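Local coordinates for probable GGDEF family protein (Chromobacterium violaceum, PDB 3NJA) that is of unknown function but, as the PAS-fold part of a probable GGDEF family protein, may sense signals that tune cyclic di-GMP synthesis, at residues Arg78-Tyr84 / Leu96-Ile102; Gly28-Trp32 / Phe47-Glu51; Ala16-Ser20 / Ser33-Ile39. All coordinates share one frame; numbering follows the deposited sequence.

Contact 1: Arg78-Tyr84 / Leu96-Ile102. With SO4 (sulfate ion), chain G.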
loop_
_atom_site.group_PDB
_atom_site.type_symbol
_atom_site.label_atom_id
_atom_site.label_comp_id
_atom_site.label_asym_id
_atom_site.label_seq_id
_atom_site.Cartn_x
_atom_site.Cartn_y
_atom_site.Cartn_z
ATOM N N ARG B 78 7.148 -4.917 1.006
ATOM C CA ARG B 78 5.923 -4.253 0.602
ATOM C C ARG B 78 5.209 -5.173 -0.364
ATOM O O ARG B 78 5.300 -4.993 -1.581
ATOM C CB ARG B 78 6.236 -2.908 -0.057
ATOM C CG ARG B 78 6.871 -1.892 0.896
ATOM C CD ARG B 78 5.850 -1.315 1.866
ATOM N NE ARG B 78 5.132 -0.179 1.293
ATOM C CZ ARG B 78 3.973 0.293 1.750
ATOM N NH1 ARG B 78 3.376 -0.273 2.795
ATOM N NH2 ARG B 78 3.405 1.332 1.153
ATOM N N PRO B 79 4.477 -6.156 0.179
ATOM C CA PRO B 79 3.996 -7.255 -0.653
ATOM C C PRO B 79 2.937 -6.781 -1.660
ATOM O O PRO B 79 2.374 -5.691 -1.507
ATOM C CB PRO B 79 3.396 -8.241 0.367
ATOM C CG PRO B 79 3.552 -7.600 1.721
ATOM C CD PRO B 79 3.809 -6.147 1.484
ATOM N N PHE B 80 2.692 -7.585 -2.690
ATOM C CA PHE B 80 1.666 -7.257 -3.677
ATOM C C PHE B 80 1.227 -8.454 -4.508
ATOM O O PHE B 80 1.876 -9.506 -4.519
ATOM C CB PHE B 80 2.142 -6.144 -4.606
ATOM C CG PHE B 80 3.371 -6.494 -5.388
ATOM C CD1 PHE B 80 3.276 -6.864 -6.724
ATOM C CD2 PHE B 80 4.625 -6.449 -4.786
ATOM C CE1 PHE B 80 4.409 -7.180 -7.457
ATOM C CE2 PHE B 80 5.763 -6.761 -5.504
ATOM C CZ PHE B 80 5.653 -7.135 -6.848
ATOM N N ASP B 81 0.115 -8.268 -5.208
ATOM C CA ASP B 81 -0.447 -9.303 -6.044
ATOM C C ASP B 81 -0.218 -9.041 -7.523
ATOM O O ASP B 81 -0.050 -7.895 -7.951
ATOM C CB ASP B 81 -1.941 -9.421 -5.779
ATOM C CG ASP B 81 -2.242 -9.802 -4.351
ATOM O OD1 ASP B 81 -1.659 -10.800 -3.855
ATOM O OD2 ASP B 81 -3.066 -9.102 -3.726
ATOM N N VAL B 82 -0.207 -10.127 -8.295
ATOM C CA VAL B 82 -0.233 -10.066 -9.749
ATOM C C VAL B 82 -1.082 -11.228 -10.278
ATOM O O VAL B 82 -0.958 -12.360 -9.807
ATOM C CB VAL B 82 1.170 -10.157 -10.352
ATOM C CG1 VAL B 82 1.145 -9.641 -11.768
ATOM C CG2 VAL B 82 2.157 -9.350 -9.537
ATOM N N GLU B 83 -1.973 -10.934 -11.219
ATOM C CA GLU B 83 -2.730 -11.973 -11.913
ATOM C C GLU B 83 -2.222 -12.091 -13.334
ATOM O O GLU B 83 -1.885 -11.097 -13.971
ATOM C CB GLU B 83 -4.212 -11.628 -11.972
ATOM C CG GLU B 83 -4.968 -11.781 -10.686
ATOM C CD GLU B 83 -6.434 -12.068 -10.947
ATOM O OE1 GLU B 83 -6.736 -12.698 -11.991
ATOM O OE2 GLU B 83 -7.282 -11.675 -10.118
ATOM N N TYR B 84 -2.180 -13.308 -13.839
ATOM C CA TYR B 84 -1.783 -13.526 -15.214
ATOM C C TYR B 84 -2.023 -14.983 -15.586
ATOM O O TYR B 84 -2.002 -15.878 -14.727
ATOM C CB TYR B 84 -0.308 -13.168 -15.404
ATOM C CG TYR B 84 0.614 -14.002 -14.541
ATOM C CD1 TYR B 84 1.028 -15.268 -14.949
ATOM C CD2 TYR B 84 1.060 -13.533 -13.310
ATOM C CE1 TYR B 84 1.865 -16.031 -14.156
ATOM C CE2 TYR B 84 1.897 -14.288 -12.516
ATOM C CZ TYR B 84 2.294 -15.535 -12.942
ATOM O OH TYR B 84 3.124 -16.286 -12.146
ATOM N N LEU B 96 -3.449 -17.526 -12.929
ATOM C CA LEU B 96 -2.710 -17.553 -11.662
ATOM C C LEU B 96 -2.851 -16.293 -10.790
ATOM O O LEU B 96 -2.914 -15.158 -11.296
ATOM C CB LEU B 96 -1.228 -17.842 -11.929
ATOM C CG LEU B 96 -0.846 -19.326 -11.983
ATOM C CD1 LEU B 96 -1.988 -20.187 -12.510
ATOM C CD2 LEU B 96 0.443 -19.559 -12.765
ATOM N N LEU B 97 -2.900 -16.500 -9.477
ATOM C CA LEU B 97 -2.716 -15.400 -8.533
ATOM C C LEU B 97 -1.371 -15.543 -7.824
ATOM O O LEU B 97 -1.043 -16.605 -7.299
ATOM C CB LEU B 97 -3.848 -15.330 -7.511
ATOM C CG LEU B 97 -3.692 -14.110 -6.596
ATOM C CD1 LEU B 97 -3.635 -12.843 -7.423
ATOM C CD2 LEU B 97 -4.816 -14.030 -5.581
ATOM N N GLU B 98 -0.591 -14.471 -7.817
ATOM C CA GLU B 98 0.770 -14.546 -7.320
ATOM C C GLU B 98 1.013 -13.473 -6.277
ATOM O O GLU B 98 0.826 -12.281 -6.527
ATOM C CB GLU B 98 1.757 -14.394 -8.476
ATOM C CG GLU B 98 3.231 -14.476 -8.108
ATOM C CD GLU B 98 4.146 -14.134 -9.290
ATOM O OE1 GLU B 98 4.304 -14.987 -10.195
ATOM O OE2 GLU B 98 4.695 -13.007 -9.326
ATOM N N ARG B 99 1.427 -13.888 -5.092
ATOM C CA ARG B 99 1.717 -12.904 -4.074
ATOM C C ARG B 99 3.220 -12.687 -3.999
ATOM O O ARG B 99 3.991 -13.643 -3.893
ATOM C CB ARG B 99 1.125 -13.305 -2.726
ATOM C CG ARG B 99 0.948 -12.118 -1.817
ATOM C CD ARG B 99 0.380 -12.496 -0.469
ATOM N NE ARG B 99 0.426 -11.371 0.453
ATOM C CZ ARG B 99 0.050 -10.130 0.150
ATOM N NH1 ARG B 99 0.134 -9.175 1.067
ATOM N NH2 ARG B 99 -0.419 -9.837 -1.056
ATOM N N ASN B 100 3.624 -11.423 -4.090
ATOM C CA ASN B 100 5.034 -11.062 -4.094
ATOM C C ASN B 100 5.433 -10.351 -2.833
ATOM O O ASN B 100 4.692 -9.513 -2.328
ATOM C CB ASN B 100 5.373 -10.186 -5.290
ATOM C CG ASN B 100 5.157 -10.910 -6.603
ATOM O OD1 ASN B 100 6.115 -11.260 -7.300
ATOM N ND2 ASN B 100 3.889 -11.173 -6.929
ATOM N N HIS B 101 6.608 -10.716 -2.336
ATOM C CA HIS B 101 7.225 -10.096 -1.185
ATOM C C HIS B 101 8.619 -9.680 -1.610
ATOM O O HIS B 101 9.319 -10.445 -2.263
ATOM C CB HIS B 101 7.329 -11.111 -0.057
ATOM C CG HIS B 101 6.008 -11.524 0.504
ATOM N ND1 HIS B 101 5.449 -10.925 1.610
ATOM C CD2 HIS B 101 5.130 -12.477 0.109
ATOM C CE1 HIS B 101 4.287 -11.491 1.880
ATOM N NE2 HIS B 101 4.070 -12.439 0.986
ATOM N N ILE B 102 9.027 -8.469 -1.252
ATOM C CA ILE B 102 10.360 -8.002 -1.604
ATOM C C ILE B 102 11.288 -8.062 -0.402
ATOM O O ILE B 102 10.868 -7.834 0.722
ATOM C CB ILE B 102 10.315 -6.562 -2.090
ATOM C CG1 ILE B 102 9.108 -6.371 -3.004
ATOM C CG2 ILE B 102 11.642 -6.173 -2.752
ATOM C CD1 ILE B 102 9.029 -5.002 -3.617
HETATM S S SO4 G . 0.937 -10.537 4.012
HETATM O O1 SO4 G . 1.716 -10.912 5.188
HETATM O O2 SO4 G . -0.216 -9.746 4.451
HETATM O O3 SO4 G . 1.784 -9.731 3.136
HETATM O O4 SO4 G . 0.511 -11.745 3.299
#

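Contact 2: Gly28-Trp32 / Phe47-Glu51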
loop_
_atom_site.group_PDB
_atom_site.type_symbol
_atom_site.label_atom_id
_atom_site.label_comp_id
_atom_site.label_asym_id
_atom_site.label_seq_id
_atom_site.Cartn_x
_atom_site.Cartn_y
_atom_site.Cartn_z
ATOM N N GLY B 28 23.154 13.283 0.809
ATOM C CA GLY B 28 22.645 13.495 2.153
ATOM C C GLY B 28 21.997 14.859 2.253
ATOM O O GLY B 28 21.391 15.201 3.270
ATOM N N ARG B 29 22.127 15.639 1.182
ATOM C CA ARG B 29 21.620 17.006 1.146
ATOM C C ARG B 29 20.110 17.005 1.318
ATOM O O ARG B 29 19.423 16.169 0.752
ATOM C CB ARG B 29 21.994 17.679 -0.178
ATOM C CG ARG B 29 22.050 19.200 -0.121
ATOM C CD ARG B 29 21.575 19.801 -1.435
ATOM N NE ARG B 29 21.894 18.938 -2.570
ATOM C CZ ARG B 29 21.376 19.073 -3.790
ATOM N NH1 ARG B 29 21.725 18.235 -4.762
ATOM N NH2 ARG B 29 20.504 20.045 -4.038
ATOM N N LEU B 30 19.600 17.935 2.113
ATOM C CA LEU B 30 18.165 18.044 2.298
ATOM C C LEU B 30 17.657 19.399 1.800
ATOM O O LEU B 30 18.014 20.436 2.354
ATOM C CB LEU B 30 17.809 17.846 3.773
ATOM C CG LEU B 30 16.324 18.010 4.113
ATOM C CD1 LEU B 30 15.490 17.003 3.326
ATOM C CD2 LEU B 30 16.072 17.856 5.601
ATOM N N GLU B 31 16.826 19.393 0.759
ATOM C CA GLU B 31 16.321 20.640 0.188
ATOM C C GLU B 31 14.988 21.030 0.792
ATOM O O GLU B 31 14.032 20.258 0.763
ATOM C CB GLU B 31 16.175 20.539 -1.331
ATOM C CG GLU B 31 17.452 20.155 -2.069
ATOM C CD GLU B 31 17.296 20.170 -3.597
ATOM O OE1 GLU B 31 16.924 19.120 -4.188
ATOM O OE2 GLU B 31 17.556 21.235 -4.206
ATOM N N TRP B 32 14.923 22.240 1.332
ATOM C CA TRP B 32 13.673 22.750 1.872
ATOM C C TRP B 32 13.194 23.964 1.108
ATOM O O TRP B 32 13.994 24.828 0.772
ATOM C CB TRP B 32 13.845 23.126 3.338
ATOM C CG TRP B 32 13.718 21.965 4.248
ATOM C CD1 TRP B 32 13.559 20.655 3.893
ATOM C CD2 TRP B 32 13.734 21.996 5.675
ATOM N NE1 TRP B 32 13.471 19.869 5.015
ATOM C CE2 TRP B 32 13.574 20.669 6.123
ATOM C CE3 TRP B 32 13.860 23.018 6.619
ATOM C CZ2 TRP B 32 13.547 20.336 7.478
ATOM C CZ3 TRP B 32 13.833 22.685 7.966
ATOM C CH2 TRP B 32 13.679 21.356 8.382
ATOM N N PHE B 47 20.374 26.994 8.653
ATOM C CA PHE B 47 20.028 25.650 9.053
ATOM C C PHE B 47 20.784 24.626 8.213
ATOM O O PHE B 47 20.786 24.684 6.974
ATOM C CB PHE B 47 18.526 25.448 8.959
ATOM C CG PHE B 47 18.121 24.018 8.995
ATOM C CD1 PHE B 47 17.913 23.376 10.203
ATOM C CD2 PHE B 47 17.976 23.296 7.814
ATOM C CE1 PHE B 47 17.550 22.039 10.235
ATOM C CE2 PHE B 47 17.609 21.960 7.838
ATOM C CZ PHE B 47 17.398 21.330 9.046
ATOM N N ASP B 48 21.413 23.681 8.906
ATOM C CA ASP B 48 22.332 22.715 8.299
ATOM C C ASP B 48 21.809 21.972 7.072
ATOM O O ASP B 48 22.603 21.512 6.256
ATOM C CB ASP B 48 22.781 21.681 9.339
ATOM C CG ASP B 48 23.561 22.298 10.484
ATOM O OD1 ASP B 48 24.651 22.866 10.234
ATOM O OD2 ASP B 48 23.084 22.202 11.639
ATOM N N ALA B 49 20.492 21.828 6.956
ATOM C CA ALA B 49 19.890 21.072 5.848
ATOM C C ALA B 49 20.477 19.669 5.685
ATOM O O ALA B 49 21.058 19.352 4.647
ATOM C CB ALA B 49 20.000 21.849 4.532
ATOM N N THR B 50 20.330 18.841 6.716
ATOM C CA THR B 50 20.733 17.438 6.671
ATOM C C THR B 50 19.664 16.601 7.357
ATOM O O THR B 50 18.828 17.144 8.093
ATOM C CB THR B 50 22.050 17.190 7.409
ATOM O OG1 THR B 50 22.366 15.795 7.358
ATOM C CG2 THR B 50 21.908 17.575 8.855
ATOM N N GLU B 51 19.684 15.286 7.138
ATOM C CA GLU B 51 18.697 14.452 7.811
ATOM C C GLU B 51 18.842 14.502 9.343
ATOM O O GLU B 51 17.838 14.604 10.054
ATOM C CB GLU B 51 18.679 13.010 7.310
ATOM C CG GLU B 51 17.465 12.238 7.834
ATOM C CD GLU B 51 17.281 10.860 7.192
ATOM O OE1 GLU B 51 16.126 10.356 7.176
ATOM O OE2 GLU B 51 18.286 10.287 6.707
#

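Contact 3: Ala16-Ser20 / Ser33-Ile39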
loop_
_atom_site.group_PDB
_atom_site.type_symbol
_atom_site.label_atom_id
_atom_site.label_comp_id
_atom_site.label_asym_id
_atom_site.label_seq_id
_atom_site.Cartn_x
_atom_site.Cartn_y
_atom_site.Cartn_z
ATOM N N ALA B 16 2.287 30.136 5.894
ATOM C CA ALA B 16 3.050 30.008 4.651
ATOM C C ALA B 16 2.599 28.807 3.827
ATOM O O ALA B 16 3.051 28.615 2.697
ATOM C CB ALA B 16 4.540 29.918 4.943
ATOM N N GLY B 17 1.715 27.996 4.403
ATOM C CA GLY B 17 1.110 26.879 3.696
ATOM C C GLY B 17 1.954 25.617 3.636
ATOM O O GLY B 17 2.875 25.425 4.432
ATOM N N ILE B 18 1.622 24.756 2.678
ATOM C CA ILE B 18 2.299 23.476 2.463
ATOM C C ILE B 18 3.804 23.657 2.241
ATOM O O ILE B 18 4.236 24.610 1.584
ATOM C CB ILE B 18 1.691 22.711 1.237
ATOM C CG1 ILE B 18 0.171 22.546 1.380
ATOM C CG2 ILE B 18 2.368 21.351 1.030
ATOM C CD1 ILE B 18 -0.644 23.818 1.139
ATOM N N GLY B 19 4.599 22.743 2.786
ATOM C CA GLY B 19 6.025 22.750 2.519
ATOM C C GLY B 19 6.407 21.547 1.680
ATOM O O GLY B 19 5.805 20.473 1.809
ATOM N N SER B 20 7.396 21.713 0.807
ATOM C CA SER B 20 7.892 20.563 0.053
ATOM C C SER B 20 9.396 20.426 0.200
ATOM O O SER B 20 10.111 21.419 0.374
ATOM C CB SER B 20 7.455 20.582 -1.432
ATOM O OG SER B 20 7.760 21.812 -2.079
ATOM N N SER B 33 11.893 24.024 0.829
ATOM C CA SER B 33 11.294 25.269 0.368
ATOM C C SER B 33 11.184 26.174 1.586
ATOM O O SER B 33 11.105 25.686 2.708
ATOM C CB SER B 33 9.910 25.032 -0.239
ATOM O OG SER B 33 8.948 24.734 0.756
ATOM N N GLN B 34 11.182 27.485 1.376
ATOM C CA GLN B 34 11.064 28.411 2.503
ATOM C C GLN B 34 9.797 28.103 3.306
ATOM O O GLN B 34 9.696 28.442 4.480
ATOM C CB GLN B 34 11.084 29.874 2.035
ATOM C CG GLN B 34 10.875 30.915 3.145
ATOM C CD GLN B 34 12.001 30.936 4.176
ATOM O OE1 GLN B 34 13.177 31.083 3.835
ATOM N NE2 GLN B 34 11.639 30.798 5.446
ATOM N N ALA B 35 8.844 27.438 2.669
ATOM C CA ALA B 35 7.603 27.076 3.340
ATOM C C ALA B 35 7.816 26.058 4.461
ATOM O O ALA B 35 7.093 26.076 5.457
ATOM C CB ALA B 35 6.583 26.563 2.331
ATOM N N VAL B 36 8.798 25.172 4.290
ATOM C CA VAL B 36 9.148 24.195 5.321
ATOM C C VAL B 36 9.849 24.896 6.480
ATOM O O VAL B 36 9.412 24.823 7.636
ATOM C CB VAL B 36 10.088 23.100 4.775
ATOM C CG1 VAL B 36 10.595 22.226 5.908
ATOM C CG2 VAL B 36 9.387 22.247 3.700
ATOM N N HIS B 37 10.937 25.588 6.155
ATOM C CA HIS B 37 11.643 26.411 7.122
ATOM C C HIS B 37 10.674 27.184 7.990
ATOM O O HIS B 37 10.952 27.448 9.165
ATOM C CB HIS B 37 12.560 27.396 6.412
ATOM C CG HIS B 37 13.881 26.815 6.033
ATOM N ND1 HIS B 37 14.867 26.553 6.958
ATOM C CD2 HIS B 37 14.377 26.438 4.831
ATOM C CE1 HIS B 37 15.917 26.042 6.341
ATOM N NE2 HIS B 37 15.645 25.963 5.050
ATOM N N ASP B 38 9.542 27.556 7.402
ATOM C CA ASP B 38 8.552 28.347 8.111
ATOM C C ASP B 38 7.790 27.492 9.110
ATOM O O ASP B 38 7.497 27.939 10.212
ATOM C CB ASP B 38 7.595 29.039 7.134
ATOM C CG ASP B 38 8.234 30.234 6.429
ATOM O OD1 ASP B 38 9.314 30.691 6.867
ATOM O OD2 ASP B 38 7.653 30.718 5.432
ATOM N N ILE B 39 7.469 26.258 8.746
ATOM C CA ILE B 39 6.742 25.431 9.696
ATOM C C ILE B 39 7.683 24.919 10.791
ATOM O O ILE B 39 7.254 24.633 11.915
ATOM C CB ILE B 39 5.936 24.301 9.018
ATOM C CG1 ILE B 39 6.435 22.932 9.455
ATOM C CG2 ILE B 39 5.982 24.416 7.497
ATOM C CD1 ILE B 39 5.712 21.831 8.732
#

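Contact 1: Arg78-Tyr84 / Leu96-Ile102
N100 lays its CB over one face of the F80 ring, 3.6 Å from the ring centroid, and its amide stacks on the ring with the planes 15° apart; R78 O lies in plane at the ring edge. The Y84 ring has L96 CB over one face and the carboxylate of E98 at its rim, turned steeply against it. P79 CB covers one face of the R99 guanidinium, whose edge meets D81 and the sulfate, and it also makes a CH-pi contact with the face of the H101 ring; a compact aliphatic proline suits both flat groups.

With CG anti to the backbone N (chi1 -179°), E98 carries an extended chain between its polar neighbours. Y84 OH donates to E98 OE1 at 2.6 Å on the anti side, 32° out of the carboxylate plane, and N100 ND2 donates to E98 OE2 at 3.1 Å through the anti lone pair. A buried glutamate suits a place where a hydroxyl and an amide N-H can hold both its oxygens. A glycerol also bonds E98 OE1. On the other face of the sheet, R99 NH2 forms a salt bridge with D81 OD1 at 3.2 Å, arriving from above the carboxylate plane. R99 NE reaches sulfate O4 at 2.9 Å and R99 NH1 reaches O3 at 2.7 Å; glycerol and sulfate probably come from the crystallisation liquor. E83 turns its charge to R68 and R72 of the third subunit.

Backbone bonds join F80 to N100, V82 to E98 and Y84 to L96. H101 stacks on W114 of strand 110-119, and F80 on H73 of the second subunit. The pair is a long antiparallel hairpin, strands 80-87 and 93-104, within the three-stranded C-terminal half of a PAS-fold sheet.

Contact 2: Gly28-Trp32 / Phe47-Glu51
L30 and A49 are the closest point of two backbones whose end-to-end directions diverge by 129°. L30 N donates to A49 O at 3.2 Å, but it comes from above the carbonyl plane, not along a lone pair. A49 takes a left-handed backbone conformation (phi 52°), which is costly for a residue with a CB. G28 also has a positive phi and, being glycine, is at ease in the turn that leads into the strand. T50 follows A49 at the N-cap position of helix 51-56, so the loop passes directly from this backbone bond into a helix.

In PAS-fold order, strands 19-24 and 30-32 form an N-terminal hairpin, after which the chain runs through helices 34-40, 51-56 and 63-74 to a separate three-stranded sheet. Here the second strand of that hairpin meets the loop linking helix 34-40 to helix 51-56.

The side chains divide by the face of the strand they leave from. L30, with CG anti to its N (chi1 177°), sends CD2 to within 3.8 Å of T50 O, while its CB rests on the A49 carbonyl. A49 CB in turn approaches L30 O at 3.3 Å. Further along, the six-membered ring of W32 and the ring of F47 form an offset stack, centroids 4.6 Å apart and planes nearly parallel; the nearest atoms are W32 CH2 and F47 CZ at 3.8 Å. Two aromatic faces suit such an apolar stack, reaching across where the backbones no longer bond. W32 also meets H37 edge-to-face. On the other side of the strand, R29 NH2 and E31 OE2 form a salt bridge at 3.2 Å, and E31 OE1 accepts from H24.

Contact 3: Ala16-Ser20 / Ser33-Ile39
G19 packs flat against the first turn of helix 34-40, its CA 3.6 Å from V36 CG2 and also touching A35 CB. This is the tight part of the contact. The absence of a side chain lets the backbone come this near, because the direction in which a CB would point from G19 runs into the helix. A35 suits the same place: its single methyl meets I18 O at 3.1 Å, so the residues leading into the strand also lie close on the helix. V36, with CG2 beside its backbone N, places that methyl 3.5 Å from S20 O.

One backbone bond and one weak bond tie the end of this packed strip. S33 N donates to S20 O at 3.2 Å, nearly in line with the C=O bond (179°). In return S20 N reaches S33 OG in the weak bond, at 3.4 Å. S33 is the N-cap of the helix, a usual place for serine; its OG, turned between its own backbone N and carbonyl carbon (chi1 73°), also has a weak and uncertain capping bond from A35 N.

Toward the chain start the contact loosens. A16 and G17 are poorly ordered, and there the approach is A16 CB to D38 OD2 at 3.3 Å, a methyl beside a carboxylate. D38 is steadied from within the helix by Q34 NE2, which donates to D38 OD1 at 2.7 Å from above the carboxylate plane.

Beyond the two segments, G19 and S20 pair antiparallel with a strand of the second subunit, while V36 packs on V117 and I39 on L96 of that subunit. Helix 34-40 thus packs against a sheet that runs on from its own strand 19-24 into the second subunit.

How the contacts relate
Contacts 2 and 3 adjoin, with centres about 14 Å apart: their segments alternate along the chain, both reach the hairpin of strands 19-24 and 30-32, and H37 CE1 lies 3.7 Å from both W32 CE3 and F47 CD2. Contact 1 stands across the chain's centre, about 37 and 38 Å from them between centres. Within one chain contacts 1 and 3 stay about 19 Å apart at their nearest atoms, yet contact 3 packs against the contact 1 region of the second subunit, consistent with PAS domains built by exchange between subunits. Glycerol, probably from crystallisation, lies about 2 Å from the E98 side chain, about 4 Å from W32 and about 5 Å from V36; a pocket is only possible.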